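Dihydrodipicolinate synthase (Bacillus anthracis, PDB 1XKY) probably catalyses the condensation of pyruvate with aspartate semialdehyde in lysine biosynthesis, as a TIM-barrel lyase assembled from four chains. Local coordinates at residues Gly14-Ala19 against Glu227-Phe232; Glu183-Thr188 against Met206-Lys211. One frame throughout, in Å; residues are numbered along the deposited sequence.

Contact 1: Gly14-Ala19 against Glu227-Phe232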
ATOM      1  N   GLY A  14      -9.507  14.879 -29.190  1.00 17.86           N
ATOM      2  CA  GLY A  14     -10.589  13.908 -29.366  1.00 17.74           C
ATOM      3  C   GLY A  14     -10.784  12.985 -28.172  1.00 17.44           C
ATOM      4  O   GLY A  14     -10.348  13.292 -27.051  1.00 17.14           O
ATOM      5  N   THR A  15     -11.435  11.848 -28.412  1.00 17.02           N
ATOM      6  CA  THR A  15     -11.802  10.915 -27.341  1.00 16.96           C
ATOM      7  C   THR A  15     -10.825   9.755 -27.165  1.00 16.78           C
ATOM      8  O   THR A  15     -10.775   9.162 -26.093  1.00 17.33           O
ATOM      9  CB  THR A  15     -13.210  10.318 -27.574  1.00 17.17           C
ATOM     10  OG1 THR A  15     -13.321   9.877 -28.936  1.00 17.06           O
ATOM     11  CG2 THR A  15     -14.285  11.346 -27.285  1.00 17.33           C
ATOM     12  N   ILE A  16     -10.080   9.402 -28.211  1.00 16.55           N
ATOM     13  CA  ILE A  16      -9.099   8.308 -28.128  1.00 16.20           C
ATOM     14  C   ILE A  16      -7.720   8.716 -28.656  1.00 15.96           C
ATOM     15  O   ILE A  16      -7.400   8.503 -29.827  1.00 15.68           O
ATOM     16  CB  ILE A  16      -9.559   7.045 -28.885  1.00 16.25           C
ATOM     17  CG1 ILE A  16     -10.983   6.644 -28.462  1.00 15.84           C
ATOM     18  CG2 ILE A  16      -8.569   5.891 -28.622  1.00 16.78           C
ATOM     19  CD1 ILE A  16     -11.553   5.461 -29.204  1.00 15.57           C
ATOM     20  N   ALA A  17      -6.906   9.301 -27.782  1.00 15.39           N
ATOM     21  CA  ALA A  17      -5.485   9.463 -28.071  1.00 14.90           C
ATOM     22  C   ALA A  17      -4.813   8.116 -27.857  1.00 14.86           C
ATOM     23  O   ALA A  17      -5.212   7.346 -26.982  1.00 15.15           O
ATOM     24  CB  ALA A  17      -4.860  10.535 -27.189  1.00 14.70           C
ATOM     25  N   THR A  18      -3.823   7.804 -28.683  1.00 14.12           N
ATOM     26  CA  THR A  18      -3.152   6.530 -28.590  1.00 13.72           C
ATOM     27  C   THR A  18      -1.692   6.738 -28.249  1.00 13.78           C
ATOM     28  O   THR A  18      -0.993   7.532 -28.905  1.00 13.63           O
ATOM     29  CB  THR A  18      -3.306   5.699 -29.884  1.00 13.64           C
ATOM     30  OG1 THR A  18      -4.690   5.387 -30.073  1.00 14.28           O
ATOM     31  CG2 THR A  18      -2.507   4.408 -29.805  1.00 13.68           C
ATOM     32  N   ALA A  19      -1.271   6.038 -27.191  1.00 13.60           N
ATOM     33  CA  ALA A  19       0.114   5.979 -26.739  1.00 13.83           C
ATOM     34  C   ALA A  19       0.863   4.981 -27.603  1.00 13.79           C
ATOM     35  O   ALA A  19       0.991   3.805 -27.257  1.00 13.62           O
ATOM     36  CB  ALA A  19       0.181   5.565 -25.269  1.00 14.04           C
ATOM     37  N   GLU A 227     -16.952   2.517 -30.713  1.00 15.03           N
ATOM     38  CA  GLU A 227     -18.371   2.158 -30.586  1.00 15.12           C
ATOM     39  C   GLU A 227     -18.841   2.233 -29.128  1.00 14.99           C
ATOM     40  O   GLU A 227     -19.967   2.633 -28.864  1.00 15.07           O
ATOM     41  CB  GLU A 227     -18.611   0.747 -31.150  1.00 15.04           C
ATOM     42  CG  GLU A 227     -20.058   0.246 -31.071  1.00 15.57           C
ATOM     43  CD  GLU A 227     -20.976   0.821 -32.137  1.00 16.03           C
ATOM     44  OE1 GLU A 227     -22.199   0.578 -32.058  1.00 16.72           O
ATOM     45  OE2 GLU A 227     -20.499   1.511 -33.050  1.00 16.08           O
ATOM     46  N   MET A 228     -17.985   1.826 -28.192  1.00 15.28           N
ATOM     47  CA  MET A 228     -18.272   1.938 -26.765  1.00 15.40           C
ATOM     48  C   MET A 228     -18.568   3.380 -26.359  1.00 15.31           C
ATOM     49  O   MET A 228     -19.558   3.650 -25.674  1.00 14.98           O
ATOM     50  CB  MET A 228     -17.101   1.392 -25.933  1.00 15.70           C
ATOM     51  CG  MET A 228     -17.398   1.310 -24.445  1.00 17.24           C
ATOM     52  SD  MET A 228     -15.946   1.010 -23.434  1.00 17.37           S
ATOM     53  CE  MET A 228     -14.959   2.485 -23.700  1.00 18.01           C
ATOM     54  N   ILE A 229     -17.707   4.299 -26.789  1.00 15.48           N
ATOM     55  CA  ILE A 229     -17.849   5.712 -26.456  1.00 16.00           C
ATOM     56  C   ILE A 229     -19.080   6.334 -27.123  1.00 15.99           C
ATOM     57  O   ILE A 229     -19.773   7.133 -26.503  1.00 16.38           O
ATOM     58  CB  ILE A 229     -16.561   6.504 -26.813  1.00 16.32           C
ATOM     59  CG1 ILE A 229     -15.420   6.079 -25.882  1.00 16.36           C
ATOM     60  CG2 ILE A 229     -16.797   8.027 -26.737  1.00 16.31           C
ATOM     61  CD1 ILE A 229     -14.083   6.655 -26.242  1.00 17.30           C
ATOM     62  N   ALA A 230     -19.351   5.962 -28.373  1.00 16.03           N
ATOM     63  CA  ALA A 230     -20.543   6.443 -29.079  1.00 15.98           C
ATOM     64  C   ALA A 230     -21.824   5.970 -28.371  1.00 15.90           C
ATOM     65  O   ALA A 230     -22.753   6.751 -28.157  1.00 16.39           O
ATOM     66  CB  ALA A 230     -20.528   5.968 -30.511  1.00 15.89           C
ATOM     67  N   ALA A 231     -21.854   4.694 -28.003  1.00 16.19           N
ATOM     68  CA  ALA A 231     -22.966   4.128 -27.246  1.00 16.47           C
ATOM     69  C   ALA A 231     -23.143   4.825 -25.899  1.00 17.05           C
ATOM     70  O   ALA A 231     -24.263   5.166 -25.504  1.00 16.59           O
ATOM     71  CB  ALA A 231     -22.761   2.642 -27.045  1.00 16.25           C
ATOM     72  N   PHE A 232     -22.037   5.022 -25.189  1.00 17.73           N
ATOM     73  CA  PHE A 232     -22.072   5.714 -23.908  1.00 18.38           C
ATOM     74  C   PHE A 232     -22.615   7.131 -24.040  1.00 18.30           C
ATOM     75  O   PHE A 232     -23.544   7.513 -23.338  1.00 18.80           O
ATOM     76  CB  PHE A 232     -20.685   5.773 -23.277  1.00 18.62           C
ATOM     77  CG  PHE A 232     -20.699   6.352 -21.899  1.00 21.00           C
ATOM     78  CD1 PHE A 232     -21.165   5.597 -20.828  1.00 23.10           C
ATOM     79  CD2 PHE A 232     -20.305   7.657 -21.675  1.00 22.97           C
ATOM     80  CE1 PHE A 232     -21.201   6.131 -19.548  1.00 23.79           C
ATOM     81  CE2 PHE A 232     -20.343   8.198 -20.397  1.00 23.95           C
ATOM     82  CZ  PHE A 232     -20.795   7.434 -19.338  1.00 23.70           C
TER
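Two residues beyond Ile16, whose side chain rests on Ile229, Thr18 OG1 is hydrogen-bonded to both Thr47 OG1 and Ser218 OG. Ser218 opens the helix that carries Ile229, so this hydroxyl ties the strand to the helix start while the contact itself, lacking hydrogen bonds, is made of carbon. Ile229 does the reaching: CG1 stands beside its own backbone N (chi1 -68°) and the chain then runs extended, which carries CD1 out from the helix to the strand. Ile229 CD1 comes to 3.8 Å from Ile16 CG1 and 4.1 Å from Ile16 CD1, the two isoleucine side chains crossing at a slant. Its other neighbour is Thr15, whose CB is 4.0 Å from Ile229 CD1. Thr15 and Ile229 pass each other in opposite senses, with the second branches meeting more loosely, Thr15 CG2 lying 4.2 Å from Ile229 CG2. The backbones stay well apart, Thr15 CA and Ile229 CA being 8.0 Å from each other. This is the closure of the TIM barrel: strand 16-19 is the first of eight parallel strands and pairs with the last, 212-215, through backbone bonds of Thr15 to Ile213 and of Ala17 to Ser215. Helix 218-234 follows that last strand and covers the seam between the two. Ile16 also rests on Met225, one turn before Ile229, and Ile229 in turn touches Met206 of helix 202-207. On other sides of the helix Met228 packs on Leu243 and Leu247 of helix 237-253, while the ring of Phe232 meets that of Phe237 of the second subunit, their planes at about 35°.

Contact 2: Glu183-Thr188 against Met206-Lys211. With K (potassium ion), chain E.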
ATOM      1  N   GLU A 183     -12.463  15.969  -9.134  1.00 19.17           N
ATOM      2  CA  GLU A 183     -12.095  17.237  -8.522  1.00 19.76           C
ATOM      3  C   GLU A 183     -11.327  18.147  -9.484  1.00 19.32           C
ATOM      4  O   GLU A 183     -11.546  19.364  -9.513  1.00 18.98           O
ATOM      5  CB  GLU A 183     -11.270  16.974  -7.262  1.00 20.47           C
ATOM      6  CG  GLU A 183     -11.175  18.165  -6.328  1.00 23.56           C
ATOM      7  CD  GLU A 183     -10.352  17.859  -5.091  1.00 26.54           C
ATOM      8  OE1 GLU A 183     -10.261  16.669  -4.726  1.00 29.39           O
ATOM      9  OE2 GLU A 183      -9.799  18.809  -4.490  1.00 28.44           O
ATOM     10  N   ILE A 184     -10.416  17.557 -10.254  1.00 19.02           N
ATOM     11  CA  ILE A 184      -9.664  18.297 -11.269  1.00 18.63           C
ATOM     12  C   ILE A 184     -10.627  18.863 -12.306  1.00 18.61           C
ATOM     13  O   ILE A 184     -10.532  20.032 -12.671  1.00 18.43           O
ATOM     14  CB  ILE A 184      -8.604  17.406 -11.978  1.00 18.72           C
ATOM     15  CG1 ILE A 184      -7.509  16.980 -10.982  1.00 17.97           C
ATOM     16  CG2 ILE A 184      -7.983  18.158 -13.174  1.00 18.18           C
ATOM     17  CD1 ILE A 184      -6.614  15.867 -11.491  1.00 17.03           C
ATOM     18  N   ILE A 185     -11.539  18.016 -12.780  1.00 19.14           N
ATOM     19  CA  ILE A 185     -12.546  18.419 -13.755  1.00 19.67           C
ATOM     20  C   ILE A 185     -13.342  19.608 -13.211  1.00 20.15           C
ATOM     21  O   ILE A 185     -13.520  20.607 -13.897  1.00 20.00           O
ATOM     22  CB  ILE A 185     -13.503  17.249 -14.141  1.00 19.49           C
ATOM     23  CG1 ILE A 185     -12.746  16.177 -14.941  1.00 19.61           C
ATOM     24  CG2 ILE A 185     -14.706  17.765 -14.958  1.00 19.45           C
ATOM     25  CD1 ILE A 185     -13.380  14.789 -14.907  1.00 19.51           C
ATOM     26  N   GLU A 186     -13.789  19.498 -11.968  1.00 21.30           N
ATOM     27  CA  GLU A 186     -14.612  20.530 -11.335  1.00 22.07           C
ATOM     28  C   GLU A 186     -13.862  21.853 -11.178  1.00 22.22           C
ATOM     29  O   GLU A 186     -14.385  22.922 -11.503  1.00 22.27           O
ATOM     30  CB  GLU A 186     -15.061  20.026  -9.966  1.00 22.67           C
ATOM     31  CG  GLU A 186     -16.007  20.942  -9.197  1.00 25.16           C
ATOM     32  CD  GLU A 186     -16.498  20.294  -7.908  1.00 28.97           C
ATOM     33  OE1 GLU A 186     -17.412  20.857  -7.263  1.00 32.45           O
ATOM     34  OE2 GLU A 186     -15.971  19.210  -7.544  1.00 32.25           O
ATOM     35  N   LYS A 187     -12.623  21.770 -10.705  1.00 22.32           N
ATOM     36  CA  LYS A 187     -11.876  22.954 -10.279  1.00 22.54           C
ATOM     37  C   LYS A 187     -11.113  23.678 -11.385  1.00 22.14           C
ATOM     38  O   LYS A 187     -10.645  24.801 -11.174  1.00 21.83           O
ATOM     39  CB  LYS A 187     -10.919  22.582  -9.146  1.00 23.07           C
ATOM     40  CG  LYS A 187     -11.634  22.257  -7.843  1.00 24.33           C
ATOM     41  CD  LYS A 187     -10.665  21.829  -6.762  1.00 26.90           C
ATOM     42  CE  LYS A 187     -11.336  21.822  -5.396  1.00 28.32           C
ATOM     43  NZ  LYS A 187     -11.371  23.214  -4.844  1.00 31.12           N
ATOM     44  N   THR A 188     -10.989  23.049 -12.553  1.00 21.18           N
ATOM     45  CA  THR A 188     -10.317  23.657 -13.698  1.00 20.53           C
ATOM     46  C   THR A 188     -11.351  24.259 -14.648  1.00 20.97           C
ATOM     47  O   THR A 188     -12.528  23.894 -14.606  1.00 20.55           O
ATOM     48  CB  THR A 188      -9.428  22.627 -14.456  1.00 20.22           C
ATOM     49  OG1 THR A 188     -10.223  21.515 -14.897  1.00 19.13           O
ATOM     50  CG2 THR A 188      -8.304  22.111 -13.562  1.00 19.98           C
ATOM     51  N   MET A 206     -15.181   9.033 -18.063  1.00 16.68           N
ATOM     52  CA  MET A 206     -16.062   9.850 -18.888  1.00 17.00           C
ATOM     53  C   MET A 206     -17.398  10.140 -18.180  1.00 17.01           C
ATOM     54  O   MET A 206     -17.928  11.243 -18.293  1.00 16.76           O
ATOM     55  CB  MET A 206     -16.262   9.202 -20.261  1.00 16.70           C
ATOM     56  CG  MET A 206     -14.987   9.263 -21.106  1.00 17.55           C
ATOM     57  SD  MET A 206     -15.180   8.628 -22.769  1.00 18.16           S
ATOM     58  CE  MET A 206     -16.025  10.001 -23.538  1.00 19.22           C
ATOM     59  N   ALA A 207     -17.901   9.182 -17.403  1.00 17.31           N
ATOM     60  CA  ALA A 207     -19.132   9.394 -16.636  1.00 17.48           C
ATOM     61  C   ALA A 207     -19.044  10.585 -15.687  1.00 17.74           C
ATOM     62  O   ALA A 207     -20.034  11.285 -15.501  1.00 18.21           O
ATOM     63  CB  ALA A 207     -19.523   8.139 -15.875  1.00 17.53           C
ATOM     64  N   VAL A 208     -17.864  10.825 -15.105  1.00 17.80           N
ATOM     65  CA  VAL A 208     -17.657  11.962 -14.204  1.00 17.51           C
ATOM     66  C   VAL A 208     -17.146  13.229 -14.911  1.00 17.40           C
ATOM     67  O   VAL A 208     -16.896  14.246 -14.250  1.00 17.39           O
ATOM     68  CB  VAL A 208     -16.712  11.593 -13.007  1.00 17.56           C
ATOM     69  CG1 VAL A 208     -17.270  10.392 -12.245  1.00 17.56           C
ATOM     70  CG2 VAL A 208     -15.274  11.322 -13.458  1.00 17.00           C
ATOM     71  N   GLY A 209     -16.982  13.164 -16.238  1.00 16.81           N
ATOM     72  CA  GLY A 209     -16.669  14.341 -17.049  1.00 16.49           C
ATOM     73  C   GLY A 209     -15.317  14.364 -17.747  1.00 16.28           C
ATOM     74  O   GLY A 209     -14.928  15.393 -18.301  1.00 16.04           O
ATOM     75  N   ALA A 210     -14.601  13.242 -17.738  1.00 16.15           N
ATOM     76  CA  ALA A 210     -13.365  13.130 -18.504  1.00 16.04           C
ATOM     77  C   ALA A 210     -13.680  13.234 -20.003  1.00 15.87           C
ATOM     78  O   ALA A 210     -14.744  12.798 -20.470  1.00 15.47           O
ATOM     79  CB  ALA A 210     -12.656  11.828 -18.193  1.00 15.98           C
ATOM     80  N   LYS A 211     -12.764  13.821 -20.759  1.00 15.93           N
ATOM     81  CA  LYS A 211     -12.992  14.000 -22.192  1.00 16.21           C
ATOM     82  C   LYS A 211     -12.818  12.688 -22.949  1.00 15.92           C
ATOM     83  O   LYS A 211     -13.452  12.468 -23.991  1.00 16.38           O
ATOM     84  CB  LYS A 211     -12.065  15.073 -22.766  1.00 16.51           C
ATOM     85  CG  LYS A 211     -12.455  15.496 -24.203  1.00 18.24           C
ATOM     86  CD  LYS A 211     -11.783  16.790 -24.597  1.00 19.18           C
ATOM     87  CE  LYS A 211     -12.091  17.164 -26.035  1.00 20.05           C
ATOM     88  NZ  LYS A 211     -11.344  18.399 -26.427  1.00 19.32           N
TER
HETATM   89  K     K E1806     -12.566  21.429 -16.433  1.00 21.04           K
HETATM   90  O   HOH W   1     -11.613  18.916 -17.170  1.00 21.72           O
HETATM   91  O   HOH W   2     -14.429  20.492 -18.776  1.00 43.98           O
HETATM   92  O   HOH W   3     -15.084  22.312 -16.580  1.00 27.26           O
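Val208, just past helix 202-207, is the first residue of 206-211 to meet Ile185: its carbonyl O lies 3.6 Å from Ile185 CD1, and its CG2 is a looser 4.2 Å from the same methyl. Gly209 follows with positive phi (115°) and closes the helix in a Schellman motif, its N bonded to Met206 O. Having no side chain, it lets Ile185 come directly onto the main chain, CD1 standing 3.5 Å from Gly209 C. At Ala210 the same methyl lies over the face of the Gly209-Ala210 peptide, Ile185 CD1 being 3.4 Å from Ala210 N. Ile185 thus covers the turn with its tip, while its own carbonyl serves a potassium ion. The potassium ion is 2.8 Å from Ile185 O and is also bound by Thr188 O, Thr188 OG1 and three waters; Ala189 O and Phe192 O complete the site. Thr188 OG1, held between its N and carbonyl carbon (chi1 58°), also donates to Ile184 O at 2.7 Å, opposite in face to Thr188 N. All eight potassium ligands are carbonyl, hydroxyl or water oxygens, and the negative end of helix 178-187 probably adds to their attraction for the cation.

In the fold
The centres of contacts 1 and 2 are 16 Å apart in one TIM barrel, contact 1 between the strands and the helical layer, contact 2 within that layer. Along the chain the order is 14-19, 183-188, 206-211, 227-232, so contact 2 falls wholly between the two halves of contact 1. They join directly: Thr15 CG2 packs 3.6 Å from Lys211 O, just before strand 212-215, and Ile229 CG2 lies 3.8 Å from Met206 CE. Phe232 CZ also sits 3.7 Å from Ala207 CA. Helix 178-187, the turn after helix 202-207, and helix 218-234 therefore touch in succession, from the potassium site to the barrel's closing seam, and Ala207 and Phe232 both reach the second subunit.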